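Local coordinates for malonyl-CoA-[acyl-carrier-protein] transacylase (Coxiella burnetii, PDB 3TQE), which probably transfers the malonyl group from malonyl-CoA to holo-acyl carrier protein, supplying malonyl-ACP for fatty acid synthesis, at residues Ile223-Pro228 and Asn242-Arg248. Residues are numbered along the deposited sequence; the frame is centred on the assembly and turned at random. Where two conformers were deposited one is given.
Sequences ISIDSP and NEANIIR. With GLY (glycine), chain C.
I225 and R248 meet in a loop-to-helix contact in the acyl transferase domain of this FabD-family enzyme, where the extended loop I223-P228, after helix 210-220, lies along the start of helix 244-254 and the residues leading into it. It illustrates how one arginine can join a loop to a helix and hold a small ligand in the same seam. The guanidinium of R248 lies with I225 CD1 over one face, while at its edge NH2 serves two acceptors: it donates to I223 O at 2.7 Å, in the guanidinium plane and close to the line of the carbonyl bond (165°), and also to O of a bound glycine. NH1 gives a further hydrogen bond to the glycine OXT at 2.9 Å, and another to N245 OD1, which it meets from above the amide carbonyl plane. NE is taken by I220 O, so all three nitrogens have acceptors, which should restrict the rotation of the group. The loop backbone completes the grip on the ligand, I225 N donating to glycine O and I225 O accepting from glycine N at 2.7 Å. This pocket lies away from the predicted catalytic residues S96 and H205. Further along the loop the seam is apolar: I225 CB packs on A244 CB at 3.9 Å, and with chi1 at -56° I225 CG1 lies beside the backbone N and CG2 anti to it, which turns CG2 to I247 CD1. I247 CD1 also meets P228 CD tip to tip at 3.8 Å, and L103 of helix 97-105 touches both P228 and I247. At the far end, just before the N-cap residue E243, S227 OG donates to N242 O at 2.6 Å, tilted 22° from the carbonyl plane.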
# COMPACT_ATOMS: atom_id res chain seq x y z
N ILE A 223 14.62 -14.73 -1.84
CA ILE A 223 15.08 -13.34 -1.81
C ILE A 223 15.75 -13.07 -0.47
O ILE A 223 15.29 -13.50 0.56
CB ILE A 223 13.93 -12.34 -2.09
CG1 ILE A 223 14.46 -10.89 -2.17
CG2 ILE A 223 12.88 -12.39 -1.02
CD1 ILE A 223 13.41 -9.85 -2.65
N SER A 224 16.86 -12.36 -0.50
CA SER A 224 17.58 -12.04 0.71
C SER A 224 16.87 -10.94 1.46
O SER A 224 16.47 -9.97 0.87
CB SER A 224 18.98 -11.56 0.35
OG SER A 224 19.69 -12.59 -0.29
N ILE A 225 16.72 -11.11 2.75
CA ILE A 225 16.07 -10.13 3.57
C ILE A 225 16.97 -9.80 4.73
O ILE A 225 17.39 -10.68 5.46
CB ILE A 225 14.72 -10.62 4.10
CG1 ILE A 225 13.84 -11.03 2.92
CG2 ILE A 225 14.10 -9.55 4.96
CD1 ILE A 225 12.48 -11.61 3.30
N ASP A 226 17.27 -8.52 4.88
CA ASP A 226 18.04 -8.01 5.99
C ASP A 226 17.11 -7.45 7.06
O ASP A 226 15.93 -7.20 6.80
CB ASP A 226 18.99 -6.94 5.51
CG ASP A 226 20.14 -7.49 4.70
OD1 ASP A 226 20.41 -8.70 4.76
OD2 ASP A 226 20.81 -6.68 4.01
N SER A 227 17.62 -7.22 8.26
CA SER A 227 16.75 -6.67 9.29
C SER A 227 16.49 -5.22 8.92
O SER A 227 17.42 -4.51 8.55
CB SER A 227 17.35 -6.77 10.70
OG SER A 227 17.22 -8.09 11.20
N PRO A 228 15.23 -4.78 9.00
CA PRO A 228 14.95 -3.39 8.71
C PRO A 228 15.69 -2.48 9.66
O PRO A 228 15.79 -2.77 10.85
CB PRO A 228 13.42 -3.29 8.91
CG PRO A 228 12.92 -4.67 8.73
CD PRO A 228 14.00 -5.50 9.34
N ASN A 242 11.95 -8.17 12.96
CA ASN A 242 13.35 -8.08 12.58
C ASN A 242 13.87 -9.31 11.88
O ASN A 242 14.90 -9.27 11.20
CB ASN A 242 14.18 -7.84 13.83
CG ASN A 242 13.90 -6.51 14.47
OD1 ASN A 242 13.83 -6.39 15.71
ND2 ASN A 242 13.75 -5.49 13.65
N GLU A 243 13.21 -10.44 12.07
CA GLU A 243 13.71 -11.71 11.58
C GLU A 243 13.24 -11.99 10.18
O GLU A 243 12.06 -11.86 9.91
CB GLU A 243 13.17 -12.79 12.50
CG GLU A 243 13.37 -12.50 13.97
CD GLU A 243 12.18 -11.76 14.72
OE1 GLU A 243 11.27 -11.00 14.16
OE2 GLU A 243 12.23 -11.94 15.97
N ALA A 244 14.14 -12.41 9.29
CA ALA A 244 13.81 -12.58 7.89
C ALA A 244 12.64 -13.49 7.67
O ALA A 244 11.73 -13.17 6.91
CB ALA A 244 14.99 -13.07 7.10
N ASN A 245 12.61 -14.64 8.34
CA ASN A 245 11.54 -15.58 8.05
C ASN A 245 10.21 -15.11 8.60
O ASN A 245 9.15 -15.47 8.09
CB ASN A 245 11.87 -16.97 8.56
CG ASN A 245 12.83 -17.69 7.67
OD1 ASN A 245 12.82 -17.52 6.44
ND2 ASN A 245 13.64 -18.54 8.27
N ILE A 246 10.25 -14.29 9.64
CA ILE A 246 9.02 -13.73 10.17
C ILE A 246 8.50 -12.66 9.20
O ILE A 246 7.31 -12.58 8.95
CB ILE A 246 9.23 -13.17 11.59
CG1 ILE A 246 9.78 -14.23 12.53
CG2 ILE A 246 7.94 -12.63 12.16
CD1 ILE A 246 8.98 -15.46 12.62
N ILE A 247 9.40 -11.86 8.64
CA ILE A 247 9.01 -10.94 7.60
C ILE A 247 8.43 -11.68 6.40
O ILE A 247 7.39 -11.28 5.88
CB ILE A 247 10.21 -10.05 7.20
CG1 ILE A 247 10.58 -9.16 8.36
CG2 ILE A 247 9.86 -9.23 5.94
CD1 ILE A 247 11.90 -8.42 8.19
N ARG A 248 9.07 -12.77 5.98
CA ARG A 248 8.51 -13.55 4.89
C ARG A 248 7.10 -14.00 5.22
O ARG A 248 6.20 -13.88 4.40
CB ARG A 248 9.34 -14.79 4.60
CG ARG A 248 10.69 -14.50 4.02
CD ARG A 248 11.41 -15.78 3.60
NE ARG A 248 12.65 -15.38 2.93
CZ ARG A 248 13.83 -15.24 3.53
NH1 ARG A 248 14.00 -15.55 4.81
NH2 ARG A 248 14.86 -14.81 2.84
N GLY C . 19.23 -12.67 5.20
CA GLY C . 18.59 -13.86 5.85
C GLY C . 17.50 -14.44 4.98
O GLY C . 17.27 -13.90 3.88
OXT GLY C . 16.81 -15.42 5.38